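Local coordinates for fucolectin-related protein (Streptococcus pneumoniae, PDB 2WMF) that probably hydrolyses glycosidic bonds in host blood-group carbohydrate antigens as a family 98 glycoside hydrolase, here the catalytic module, at residues S42-N47 with A74-H79; K60-A65 with T298-D303; N443-L448 with S459-P464. All blocks are in the same frame, centred on the assembly; numbering follows the deposited sequence.

Interaction 1 (S42-N47 with A74-H79); sequences SPLYGN and AAIELH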
ATOM      1  N   SER A  42       1.148  -6.992   9.772  1.00  8.92           N
ATOM      2  CA  SER A  42       1.546  -6.084  10.844  1.00  9.24           C
ATOM      3  C   SER A  42       2.827  -6.604  11.482  1.00  9.32           C
ATOM      4  O   SER A  42       2.889  -7.756  11.894  1.00  9.65           O
ATOM      5  CB  SER A  42       0.446  -5.928  11.883  1.00  9.14           C
ATOM      6  OG  SER A  42      -0.806  -5.613  11.291  1.00  9.28           O
ATOM      7  N   PRO A  43       3.887  -5.765  11.524  1.00  9.65           N
ATOM      8  CA  PRO A  43       5.194  -6.241  11.926  1.00 10.17           C
ATOM      9  C   PRO A  43       5.623  -6.035  13.383  1.00 10.15           C
ATOM     10  O   PRO A  43       5.305  -4.996  14.010  1.00  9.95           O
ATOM     11  CB  PRO A  43       6.136  -5.438  11.030  1.00 10.14           C
ATOM     12  CG  PRO A  43       5.439  -4.134  10.902  1.00 10.16           C
ATOM     13  CD  PRO A  43       3.962  -4.375  11.018  1.00  8.47           C
ATOM     14  N   LEU A  44       6.339  -7.038  13.888  1.00 10.41           N
ATOM     15  CA  LEU A  44       7.109  -6.971  15.151  1.00 10.34           C
ATOM     16  C   LEU A  44       8.624  -7.155  14.847  1.00  9.94           C
ATOM     17  O   LEU A  44       9.035  -7.801  13.876  1.00 10.60           O
ATOM     18  CB  LEU A  44       6.639  -8.097  16.096  1.00 10.00           C
ATOM     19  CG  LEU A  44       5.201  -7.975  16.639  1.00 10.26           C
ATOM     20  CD1 LEU A  44       4.769  -9.317  17.343  1.00 11.56           C
ATOM     21  CD2 LEU A  44       4.942  -6.707  17.569  1.00 11.32           C
ATOM     22  N   TYR A  45       9.456  -6.615  15.737  1.00 11.18           N
ATOM     23  CA  TYR A  45      10.903  -6.483  15.518  1.00 11.87           C
ATOM     24  C   TYR A  45      11.675  -7.015  16.727  1.00 12.78           C
ATOM     25  O   TYR A  45      11.356  -6.683  17.874  1.00 12.47           O
ATOM     26  CB  TYR A  45      11.277  -5.020  15.243  1.00 12.66           C
ATOM     27  CG  TYR A  45      10.620  -4.540  13.982  1.00 10.85           C
ATOM     28  CD1 TYR A  45      11.253  -4.617  12.766  1.00 13.52           C
ATOM     29  CD2 TYR A  45       9.328  -4.048  14.014  1.00 14.20           C
ATOM     30  CE1 TYR A  45      10.611  -4.209  11.598  1.00 13.33           C
ATOM     31  CE2 TYR A  45       8.669  -3.645  12.854  1.00 12.36           C
ATOM     32  CZ  TYR A  45       9.326  -3.735  11.642  1.00 14.06           C
ATOM     33  OH  TYR A  45       8.689  -3.325  10.477  1.00 14.26           O
ATOM     34  N   GLY A  46      12.702  -7.824  16.456  1.00 13.88           N
ATOM     35  CA  GLY A  46      13.542  -8.377  17.495  1.00 14.26           C
ATOM     36  C   GLY A  46      14.344  -7.341  18.249  1.00 14.53           C
ATOM     37  O   GLY A  46      14.802  -6.358  17.692  1.00 14.17           O
ATOM     38  N   ASN A  47      14.432  -7.535  19.553  1.00 15.55           N
ATOM     39  CA  ASN A  47      15.388  -6.833  20.412  1.00 17.01           C
ATOM     40  C   ASN A  47      16.411  -7.855  20.895  1.00 18.66           C
ATOM     41  O   ASN A  47      16.063  -8.987  21.205  1.00 17.65           O
ATOM     42  CB  ASN A  47      14.662  -6.206  21.620  1.00 17.12           C
ATOM     43  CG  ASN A  47      15.506  -5.123  22.337  1.00 16.19           C
ATOM     44  OD1 ASN A  47      16.510  -4.656  21.810  1.00 18.69           O
ATOM     45  ND2 ASN A  47      15.079  -4.718  23.518  1.00 18.74           N
ATOM     46  N   ALA A  74      -5.443 -11.547   8.096  1.00  9.46           N
ATOM     47  CA  ALA A  74      -4.263 -10.918   8.738  1.00  9.70           C
ATOM     48  C   ALA A  74      -3.191 -11.912   9.175  1.00  9.37           C
ATOM     49  O   ALA A  74      -3.477 -13.079   9.427  1.00  9.90           O
ATOM     50  CB  ALA A  74      -4.692 -10.042   9.937  1.00 10.29           C
ATOM     51  N   ALA A  75      -1.978 -11.410   9.348  1.00  8.95           N
ATOM     52  CA  ALA A  75      -0.880 -12.145   9.900  1.00  9.17           C
ATOM     53  C   ALA A  75       0.132 -11.168  10.474  1.00  9.15           C
ATOM     54  O   ALA A  75       0.123  -9.976  10.141  1.00 10.05           O
ATOM     55  CB  ALA A  75      -0.217 -13.030   8.859  1.00  9.87           C
ATOM     56  N   ILE A  76       1.003 -11.705  11.294  1.00  9.15           N
ATOM     57  CA  ILE A  76       2.065 -10.963  11.940  1.00  8.35           C
ATOM     58  C   ILE A  76       3.420 -11.271  11.295  1.00 10.06           C
ATOM     59  O   ILE A  76       3.822 -12.441  11.125  1.00 11.49           O
ATOM     60  CB  ILE A  76       2.136 -11.269  13.456  1.00  9.15           C
ATOM     61  CG1 ILE A  76       0.784 -10.972  14.128  1.00  9.61           C
ATOM     62  CG2 ILE A  76       3.278 -10.482  14.108  1.00 10.51           C
ATOM     63  CD1 ILE A  76       0.278  -9.525  13.964  1.00 11.08           C
ATOM     64  N   GLU A  77       4.127 -10.211  10.921  1.00  9.81           N
ATOM     65  CA  GLU A  77       5.493 -10.330  10.375  1.00  9.30           C
ATOM     66  C   GLU A  77       6.474 -10.289  11.557  1.00  9.50           C
ATOM     67  O   GLU A  77       6.298  -9.506  12.491  1.00  9.95           O
ATOM     68  CB  GLU A  77       5.809  -9.159   9.419  1.00  9.29           C
ATOM     69  CG  GLU A  77       7.329  -8.976   9.198  1.00 10.90           C
ATOM     70  CD  GLU A  77       7.730  -7.707   8.487  1.00 10.84           C
ATOM     71  OE1 GLU A  77       7.066  -7.323   7.524  1.00 11.44           O
ATOM     72  OE2 GLU A  77       8.778  -7.089   8.861  1.00 11.44           O
ATOM     73  N   LEU A  78       7.438 -11.206  11.534  1.00  9.98           N
ATOM     74  CA  LEU A  78       8.465 -11.293  12.546  1.00 10.31           C
ATOM     75  C   LEU A  78       9.793 -10.970  11.911  1.00 10.79           C
ATOM     76  O   LEU A  78      10.306 -11.737  11.147  1.00 10.62           O
ATOM     77  CB  LEU A  78       8.502 -12.690  13.178  1.00 11.28           C
ATOM     78  CG  LEU A  78       7.273 -13.057  14.038  1.00 11.72           C
ATOM     79  CD1 LEU A  78       7.307 -14.595  14.321  1.00 12.65           C
ATOM     80  CD2 LEU A  78       7.220 -12.288  15.363  1.00 14.67           C
ATOM     81  N   HIS A  79      10.332  -9.796  12.249  1.00 10.81           N
ATOM     82  CA  HIS A  79      11.580  -9.288  11.708  1.00 10.46           C
ATOM     83  C   HIS A  79      12.646  -9.349  12.820  1.00 11.00           C
ATOM     84  O   HIS A  79      12.473  -8.741  13.867  1.00 11.31           O
ATOM     85  CB  HIS A  79      11.423  -7.820  11.233  1.00 10.36           C
ATOM     86  CG  HIS A  79      12.542  -7.351  10.343  1.00 11.30           C
ATOM     87  ND1 HIS A  79      13.871  -7.674  10.557  1.00 12.97           N
ATOM     88  CD2 HIS A  79      12.518  -6.586   9.226  1.00 11.94           C
ATOM     89  CE1 HIS A  79      14.603  -7.136   9.587  1.00 12.36           C
ATOM     90  NE2 HIS A  79      13.804  -6.486   8.760  1.00 11.18           N
TER
HETATM   91  O   HOH W   1      -1.888  -7.995  10.539  1.00 11.20           O
HETATM   92  O   HOH W   2       9.298  -4.635   8.186  1.00 13.20           O

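Interaction 2 (K60-A65 with T298-D303); sequences KGAWEA and TFMTND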
ATOM      1  N   LYS A  60       1.298 -11.464  21.750  1.00 13.45           N
ATOM      2  CA  LYS A  60      -0.084 -11.507  22.183  1.00 14.18           C
ATOM      3  C   LYS A  60      -0.771 -10.145  21.939  1.00 13.03           C
ATOM      4  O   LYS A  60      -1.884 -10.073  21.426  1.00 13.16           O
ATOM      5  CB  LYS A  60      -0.153 -11.916  23.668  1.00 15.54           C
ATOM      6  CG  LYS A  60      -1.538 -12.001  24.216  1.00 17.22           C
ATOM      7  CD  LYS A  60      -1.506 -12.796  25.552  1.00 19.51           C
ATOM      8  CE  LYS A  60      -2.883 -12.961  26.105  1.00 24.12           C
ATOM      9  NZ  LYS A  60      -3.405 -11.674  26.643  1.00 30.04           N
ATOM     10  N   GLY A  61      -0.079  -9.058  22.265  1.00 11.89           N
ATOM     11  CA  GLY A  61      -0.638  -7.723  22.068  1.00 12.16           C
ATOM     12  C   GLY A  61      -0.849  -7.360  20.602  1.00 11.45           C
ATOM     13  O   GLY A  61      -1.825  -6.676  20.264  1.00 11.52           O
ATOM     14  N   ALA A  62       0.064  -7.810  19.763  1.00 11.16           N
ATOM     15  CA  ALA A  62      -0.040  -7.571  18.316  1.00 11.13           C
ATOM     16  C   ALA A  62      -1.321  -8.211  17.780  1.00 11.08           C
ATOM     17  O   ALA A  62      -2.047  -7.614  16.987  1.00 11.27           O
ATOM     18  CB  ALA A  62       1.170  -8.128  17.580  1.00 11.70           C
ATOM     19  N   TRP A  63      -1.576  -9.474  18.157  1.00 11.89           N
ATOM     20  CA  TRP A  63      -2.772 -10.152  17.640  1.00 10.87           C
ATOM     21  C   TRP A  63      -4.035  -9.565  18.287  1.00 11.77           C
ATOM     22  O   TRP A  63      -5.069  -9.402  17.626  1.00 13.11           O
ATOM     23  CB  TRP A  63      -2.643 -11.655  17.832  1.00 10.88           C
ATOM     24  CG  TRP A  63      -3.586 -12.470  17.021  1.00 11.14           C
ATOM     25  CD1 TRP A  63      -4.442 -13.406  17.504  1.00 12.37           C
ATOM     26  CD2 TRP A  63      -3.706 -12.510  15.597  1.00 11.34           C
ATOM     27  NE1 TRP A  63      -5.119 -14.010  16.464  1.00 12.21           N
ATOM     28  CE2 TRP A  63      -4.687 -13.469  15.284  1.00 12.58           C
ATOM     29  CE3 TRP A  63      -3.091 -11.814  14.554  1.00 11.83           C
ATOM     30  CZ2 TRP A  63      -5.076 -13.749  13.966  1.00 10.97           C
ATOM     31  CZ3 TRP A  63      -3.484 -12.068  13.250  1.00 11.28           C
ATOM     32  CH2 TRP A  63      -4.467 -13.028  12.962  1.00 12.38           C
ATOM     33  N   GLU A  64      -3.946  -9.168  19.556  1.00 12.36           N
ATOM     34  CA  GLU A  64      -5.061  -8.431  20.192  1.00 13.82           C
ATOM     35  C   GLU A  64      -5.427  -7.142  19.458  1.00 13.18           C
ATOM     36  O   GLU A  64      -6.592  -6.747  19.445  1.00 13.78           O
ATOM     37  CB  GLU A  64      -4.784  -8.158  21.672  1.00 13.90           C
ATOM     38  CG  GLU A  64      -4.854  -9.457  22.482  1.00 18.22           C
ATOM     39  CD  GLU A  64      -4.443  -9.322  23.928  1.00 20.00           C
ATOM     40  OE1 GLU A  64      -3.923  -8.238  24.309  1.00 24.29           O
ATOM     41  OE2 GLU A  64      -4.623 -10.322  24.691  1.00 25.52           O
ATOM     42  N   ALA A  65      -4.443  -6.528  18.816  1.00 13.17           N
ATOM     43  CA  ALA A  65      -4.648  -5.270  18.096  1.00 12.24           C
ATOM     44  C   ALA A  65      -5.464  -5.425  16.807  1.00 12.12           C
ATOM     45  O   ALA A  65      -5.993  -4.456  16.265  1.00 11.93           O
ATOM     46  CB  ALA A  65      -3.270  -4.628  17.760  1.00 12.72           C
ATOM     47  N   THR A 298       2.820   3.362  12.347  1.00  8.03           N
ATOM     48  CA  THR A 298       1.812   2.676  11.513  1.00  8.02           C
ATOM     49  C   THR A 298       1.128   1.482  12.215  1.00  8.65           C
ATOM     50  O   THR A 298       0.162   0.948  11.659  1.00  9.64           O
ATOM     51  CB  THR A 298       2.398   2.212  10.145  1.00  8.15           C
ATOM     52  OG1 THR A 298       3.545   1.383  10.341  1.00 11.19           O
ATOM     53  CG2 THR A 298       2.833   3.399   9.273  1.00  7.29           C
ATOM     54  N   PHE A 299       1.619   1.040  13.368  1.00  9.41           N
ATOM     55  CA  PHE A 299       1.034  -0.127  14.032  1.00  9.15           C
ATOM     56  C   PHE A 299       0.779   0.059  15.511  1.00  9.01           C
ATOM     57  O   PHE A 299      -0.358   0.247  15.912  1.00  9.12           O
ATOM     58  CB  PHE A 299       1.872  -1.394  13.740  1.00  9.49           C
ATOM     59  CG  PHE A 299       1.300  -2.670  14.317  1.00  8.71           C
ATOM     60  CD1 PHE A 299      -0.100  -2.910  14.350  1.00  9.87           C
ATOM     61  CD2 PHE A 299       2.160  -3.649  14.803  1.00  9.95           C
ATOM     62  CE1 PHE A 299      -0.606  -4.090  14.877  1.00 10.10           C
ATOM     63  CE2 PHE A 299       1.666  -4.826  15.335  1.00  9.22           C
ATOM     64  CZ  PHE A 299       0.276  -5.047  15.366  1.00  9.22           C
ATOM     65  N   MET A 300       1.843   0.086  16.327  1.00  9.36           N
ATOM     66  CA  MET A 300       1.654  -0.078  17.790  1.00 10.00           C
ATOM     67  C   MET A 300       2.975   0.267  18.506  1.00  9.01           C
ATOM     68  O   MET A 300       4.046  -0.041  18.020  1.00  9.59           O
ATOM     69  CB  MET A 300       1.256  -1.544  18.073  1.00 11.80           C
ATOM     70  CG  MET A 300       0.659  -1.865  19.355  1.00 12.95           C
ATOM     71  SD  MET A 300       0.022  -3.593  19.380  1.00 12.51           S
ATOM     72  CE  MET A 300       1.504  -4.559  19.249  1.00 10.01           C
ATOM     73  N   THR A 301       2.858   0.883  19.682  1.00  9.80           N
ATOM     74  CA  THR A 301       3.951   0.945  20.640  1.00  9.43           C
ATOM     75  C   THR A 301       3.354   0.614  22.009  1.00  8.97           C
ATOM     76  O   THR A 301       2.192   0.972  22.335  1.00 10.12           O
ATOM     77  CB  THR A 301       4.692   2.318  20.682  1.00  8.69           C
ATOM     78  OG1 THR A 301       3.812   3.321  21.190  1.00  9.73           O
ATOM     79  CG2 THR A 301       5.282   2.695  19.224  1.00  9.80           C
ATOM     80  N   ASN A 302       4.148  -0.078  22.801  1.00 10.37           N
ATOM     81  CA  ASN A 302       3.743  -0.504  24.161  1.00 11.13           C
ATOM     82  C   ASN A 302       2.377  -1.220  24.159  1.00 11.67           C
ATOM     83  O   ASN A 302       1.557  -1.092  25.094  1.00 11.59           O
ATOM     84  CB  ASN A 302       3.747   0.702  25.105  1.00 11.69           C
ATOM     85  CG  ASN A 302       5.128   1.254  25.304  1.00 12.82           C
ATOM     86  OD1 ASN A 302       6.118   0.507  25.265  1.00 14.98           O
ATOM     87  ND2 ASN A 302       5.221   2.574  25.470  1.00 13.94           N
ATOM     88  N   ASP A 303       2.163  -2.013  23.096  1.00 12.31           N
ATOM     89  CA  ASP A 303       0.915  -2.737  22.853  1.00 11.10           C
ATOM     90  C   ASP A 303      -0.346  -1.869  22.746  1.00 11.17           C
ATOM     91  O   ASP A 303      -1.469  -2.356  22.829  1.00 12.68           O
ATOM     92  CB  ASP A 303       0.742  -3.845  23.921  1.00 11.43           C
ATOM     93  CG  ASP A 303       1.563  -5.101  23.626  1.00 12.24           C
ATOM     94  OD1 ASP A 303       2.069  -5.264  22.500  1.00 11.88           O
ATOM     95  OD2 ASP A 303       1.684  -5.965  24.532  1.00 13.81           O
TER
HETATM   96  O   HOH W   3      -2.777  -4.618  21.818  1.00 14.27           O

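Interaction 3 (N443-L448 with S459-P464); sequences NQQVML and SLDLTP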
ATOM      1  N   ASN A 443      -6.760  22.790  -2.065  1.00  7.93           N
ATOM      2  CA  ASN A 443      -7.901  21.928  -2.400  1.00  7.82           C
ATOM      3  C   ASN A 443      -7.929  21.577  -3.869  1.00  8.26           C
ATOM      4  O   ASN A 443      -7.389  22.297  -4.701  1.00  7.97           O
ATOM      5  CB  ASN A 443      -9.233  22.621  -2.084  1.00  8.61           C
ATOM      6  CG  ASN A 443      -9.584  22.613  -0.598  1.00  9.26           C
ATOM      7  OD1 ASN A 443      -8.708  22.553   0.270  1.00  9.82           O
ATOM      8  ND2 ASN A 443     -10.912  22.626  -0.306  1.00 14.57           N
ATOM      9  N   GLN A 444      -8.565  20.437  -4.177  1.00  8.12           N
ATOM     10  CA  GLN A 444      -8.822  20.023  -5.549  1.00  8.09           C
ATOM     11  C   GLN A 444     -10.293  19.691  -5.709  1.00  8.43           C
ATOM     12  O   GLN A 444     -10.971  19.292  -4.751  1.00  9.13           O
ATOM     13  CB  GLN A 444      -7.921  18.860  -5.958  1.00  8.30           C
ATOM     14  CG  GLN A 444      -6.441  19.210  -5.947  1.00  8.99           C
ATOM     15  CD  GLN A 444      -5.517  18.013  -6.252  1.00  7.92           C
ATOM     16  OE1 GLN A 444      -5.938  16.858  -6.154  1.00  8.52           O
ATOM     17  NE2 GLN A 444      -4.244  18.295  -6.569  1.00  7.56           N
ATOM     18  N   GLN A 445     -10.743  19.797  -6.953  1.00  8.52           N
ATOM     19  CA  GLN A 445     -12.129  19.545  -7.293  1.00  8.95           C
ATOM     20  C   GLN A 445     -12.206  18.528  -8.426  1.00  9.23           C
ATOM     21  O   GLN A 445     -11.337  18.478  -9.296  1.00  8.92           O
ATOM     22  CB  GLN A 445     -12.847  20.840  -7.707  1.00 10.10           C
ATOM     23  CG  GLN A 445     -12.831  21.936  -6.655  1.00 12.01           C
ATOM     24  CD  GLN A 445     -11.497  22.662  -6.522  1.00 10.74           C
ATOM     25  OE1 GLN A 445     -10.870  23.008  -7.522  1.00 11.48           O
ATOM     26  NE2 GLN A 445     -11.090  22.957  -5.265  1.00 11.19           N
ATOM     27  N   VAL A 446     -13.268  17.708  -8.370  1.00  8.33           N
ATOM     28  CA  VAL A 446     -13.631  16.856  -9.460  1.00  8.99           C
ATOM     29  C   VAL A 446     -15.112  17.003  -9.735  1.00  8.38           C
ATOM     30  O   VAL A 446     -15.917  17.195  -8.817  1.00  9.83           O
ATOM     31  CB  VAL A 446     -13.255  15.365  -9.205  1.00  9.22           C
ATOM     32  CG1 VAL A 446     -11.706  15.201  -9.055  1.00 10.47           C
ATOM     33  CG2 VAL A 446     -13.964  14.728  -8.029  1.00  8.83           C
ATOM     34  N   MET A 447     -15.425  16.894 -11.022  1.00  9.55           N
ATOM     35  CA  MET A 447     -16.813  16.763 -11.505  1.00  8.60           C
ATOM     36  C   MET A 447     -16.861  15.441 -12.246  1.00  9.04           C
ATOM     37  O   MET A 447     -16.198  15.265 -13.254  1.00  9.54           O
ATOM     38  CB  MET A 447     -17.183  17.915 -12.449  1.00 10.53           C
ATOM     39  CG  MET A 447     -18.640  17.913 -12.812  1.00 12.76           C
ATOM     40  SD  MET A 447     -19.216  16.697 -14.002  1.00 20.32           S
ATOM     41  CE  MET A 447     -18.124  16.864 -15.456  1.00 19.96           C
ATOM     42  N   LEU A 448     -17.647  14.521 -11.682  1.00  8.95           N
ATOM     43  CA  LEU A 448     -17.734  13.142 -12.107  1.00  8.95           C
ATOM     44  C   LEU A 448     -19.083  12.839 -12.772  1.00  8.12           C
ATOM     45  O   LEU A 448     -20.120  12.772 -12.109  1.00  9.10           O
ATOM     46  CB  LEU A 448     -17.577  12.257 -10.877  1.00  8.89           C
ATOM     47  CG  LEU A 448     -16.404  12.461  -9.928  1.00  7.67           C
ATOM     48  CD1 LEU A 448     -16.483  11.545  -8.692  1.00 10.99           C
ATOM     49  CD2 LEU A 448     -15.068  12.314 -10.658  1.00  9.50           C
ATOM     50  N   SER A 459     -20.109  16.145  -7.944  1.00  9.69           N
ATOM     51  CA  SER A 459     -18.873  16.878  -7.721  1.00  8.72           C
ATOM     52  C   SER A 459     -18.370  16.809  -6.274  1.00  8.21           C
ATOM     53  O   SER A 459     -19.141  16.687  -5.328  1.00  7.73           O
ATOM     54  CB  SER A 459     -19.145  18.344  -8.075  1.00  9.67           C
ATOM     55  OG  SER A 459     -19.431  18.448  -9.468  1.00 11.75           O
ATOM     56  N   LEU A 460     -17.045  16.969  -6.118  1.00  9.30           N
ATOM     57  CA  LEU A 460     -16.408  17.002  -4.805  1.00  9.50           C
ATOM     58  C   LEU A 460     -15.364  18.120  -4.754  1.00  8.87           C
ATOM     59  O   LEU A 460     -14.597  18.325  -5.737  1.00  9.21           O
ATOM     60  CB  LEU A 460     -15.701  15.663  -4.458  1.00  8.94           C
ATOM     61  CG  LEU A 460     -16.625  14.492  -4.141  1.00 10.67           C
ATOM     62  CD1 LEU A 460     -15.872  13.165  -4.286  1.00 13.31           C
ATOM     63  CD2 LEU A 460     -17.065  14.666  -2.682  1.00 15.40           C
ATOM     64  N   ASP A 461     -15.335  18.803  -3.608  1.00  9.03           N
ATOM     65  CA  ASP A 461     -14.272  19.725  -3.239  1.00  9.77           C
ATOM     66  C   ASP A 461     -13.594  19.073  -2.058  1.00  9.40           C
ATOM     67  O   ASP A 461     -14.239  18.788  -1.032  1.00  9.40           O
ATOM     68  CB  ASP A 461     -14.823  21.119  -2.918  1.00  9.36           C
ATOM     69  CG  ASP A 461     -13.744  22.146  -2.635  1.00 10.78           C
ATOM     70  OD1 ASP A 461     -12.588  21.958  -3.004  1.00 11.99           O
ATOM     71  OD2 ASP A 461     -14.100  23.193  -2.023  1.00 19.85           O
ATOM     72  N   LEU A 462     -12.278  18.835  -2.241  1.00  9.50           N
ATOM     73  CA  LEU A 462     -11.499  17.982  -1.360  1.00  9.29           C
ATOM     74  C   LEU A 462     -10.270  18.727  -0.827  1.00  8.21           C
ATOM     75  O   LEU A 462      -9.476  19.216  -1.593  1.00  9.04           O
ATOM     76  CB  LEU A 462     -10.947  16.781  -2.104  1.00 10.09           C
ATOM     77  CG  LEU A 462     -11.930  15.930  -2.892  1.00 10.14           C
ATOM     78  CD1 LEU A 462     -11.280  15.300  -4.153  1.00 13.68           C
ATOM     79  CD2 LEU A 462     -12.536  14.925  -1.926  1.00 13.92           C
ATOM     80  N   THR A 463     -10.126  18.777   0.482  1.00  8.11           N
ATOM     81  CA  THR A 463      -8.904  19.286   1.063  1.00  7.89           C
ATOM     82  C   THR A 463      -7.812  18.239   0.937  1.00  7.67           C
ATOM     83  O   THR A 463      -8.101  17.050   0.699  1.00  7.44           O
ATOM     84  CB  THR A 463      -9.062  19.692   2.548  1.00  6.26           C
ATOM     85  OG1 THR A 463      -9.213  18.524   3.379  1.00 10.46           O
ATOM     86  CG2 THR A 463     -10.225  20.674   2.780  1.00  9.00           C
ATOM     87  N   PRO A 464      -6.544  18.648   1.108  1.00  8.04           N
ATOM     88  CA  PRO A 464      -5.513  17.642   1.123  1.00  8.33           C
ATOM     89  C   PRO A 464      -5.751  16.491   2.104  1.00  7.87           C
ATOM     90  O   PRO A 464      -6.330  16.678   3.162  1.00  8.06           O
ATOM     91  CB  PRO A 464      -4.244  18.431   1.474  1.00  8.67           C
ATOM     92  CG  PRO A 464      -4.504  19.836   0.919  1.00  8.38           C
ATOM     93  CD  PRO A 464      -5.992  20.036   1.178  1.00  8.92           C
TER

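Interaction 1 (S42-N47 with A74-H79)
Tyr45 CG lies opposite its carbonyl carbon (chi1 -63°), while His79 CG lies opposite its own backbone N (chi1 -165°). These turns bring the two rings together on one face of the sheet. Tyr45 CD1 meets His79 CB at 3.6 Å. The ring planes are 29° apart, but the rings are slid past each other and barely overlap. Pro43 and Glu77 share this face, and Pro43 CB packs on Glu77 CD at 3.8 Å. A water donates to Glu77 OE2 at 2.6 Å and is also hydrogen-bonded to Tyr45 OH. Asn291 ND2 holds the other carboxylate oxygen, Glu77 OE1. Strands 39-45 and 74-79 are neighbours in the closed eight-stranded parallel barrel, and helix 59-64 lies in the beta-alpha-beta crossover between them. Five backbone hydrogen bonds join the strands. The one from Leu44 N to Glu77 O (2.8 Å) is almost straight. On the other face, Leu44 CD1 touches Ile76 CG2 at 3.7 Å, and both residues pack on Leu59 and Ala62 of the crossover helix. At the start of the contact a second water links Ser42 OG (2.7 Å) to Ala75 O.

Interaction 2 (K60-A65 with T298-D303)
Phe299 and Met300 pack against Ala62 and Ala65 of helix 59-64. This helix is the first crossover helix of the beta/alpha barrel. Segment 298-303 follows the last barrel strand, 289-293, and carries the first strand and turn of a small beta hairpin, 300-301 with 304-305. The contact joins the first crossover helix to the chain that follows the last barrel strand.

Phe299 is the first residue to leave the helix before it. Its CG is opposite the backbone N (chi1 -177°), and this sends the ring to the helix. Phe299 CZ lies 3.9 Å from Ala62 CB, and CE1 lies 4.0 Å from Ala65 CB. Ala62 O sits in the ring plane at the edge, 3.8 Å from Phe299 CZ. Met300 CB covers one ring face toward the rim, and Phe309 meets the ring edge-to-face.

Met300 runs out extended and then bends at chi3 (66°). The bend lays Met300 CE on Ala62 CA at 3.5 Å. Met300 SD touches Ala65 CB at 3.8 Å. Thr301 and Asn302 bond instead to helix 506-517, through Ala512, Asn513 and Ser516. The side-chain amide of Asn57 bonds to Met300 O and Asp303 N, pinning both ends of this short run.

Asn302 and Asp303 form the turn, both in the left-handed helical region. Asp303 OD1 comes within 3.7 Å of Gly61 CA. Gly61 has no side chain, which leaves room for the carboxylate there. Asp303 OD2 is hydrogen-bonded to Thr58 OG1. No direct hydrogen bond crosses between the two segments. A water bridges them, donating to Gly61 O at 2.7 Å and to Asp303 O at 2.8 Å.

Interaction 3 (N443-L448 with S459-P464)
Asn443 and Gln445 both donate a side-chain hydrogen bond to Asp461 OD1. The Gln445 NE2 bond to Asp461 OD1 is 2.9 Å and nearly straight. The Asn443 ND2 bond to Asp461 OD1 is longer, at 3.2 Å. The two amides reach the oxygen from opposite faces of the carboxylate, each well out of its plane. Asp461 CG lies opposite the backbone N (chi1 -175°), and Gln445 bends at chi2 (76°) to run alongside it. This two-sided grip probably favours the charged carboxylate.

Backbone hydrogen bonds come in two reciprocal pairs, Gln444 with Leu462 and Val446 with Leu460. Leu460 N to Val446 O is 2.9 Å. The strands form an antiparallel beta hairpin in one sheet of the C-terminal region. Strand 529-536 continues that sheet beyond strand 457-462.

Apolar contacts lie on the face of Val446, Leu460 and Leu462. Val446 CG2 and Leu460 CB are 4.1 Å apart, their side chains parallel. Leu460 and Leu462 also pack on Ile433 of strand 430-434, which belongs to the second sheet.

Two contacts pair an oxygen with a carbon. On the opposite face, Met447 CG meets Ser459 OG at 3.5 Å. Where the strand pair ends, Asn443 OD1 lies 3.5 Å from Thr463 CG2.

In the fold
Interactions 1 and 2 are buried and lie side by side in the barrel domain, with centres 10 Å apart. Helix 59-64, one side of interaction 2, also packs on the strands of interaction 1: Leu44 CD1 meets Ala62 CB at 3.8 Å. From the other side of interaction 2, Phe299 CZ meets Ser42 CB at 3.6 Å. Interaction 1 is parallel strand pairing within the barrel wall. Interaction 2 lies just outside that wall and relies on apolar packing and one bridging water. Interaction 3 belongs to the C-terminal beta region, its centre about 38 Å from that of interaction 1. It is only partly buried. Its pairing is antiparallel, and direct amide-carboxylate bonds are added on its more exposed face.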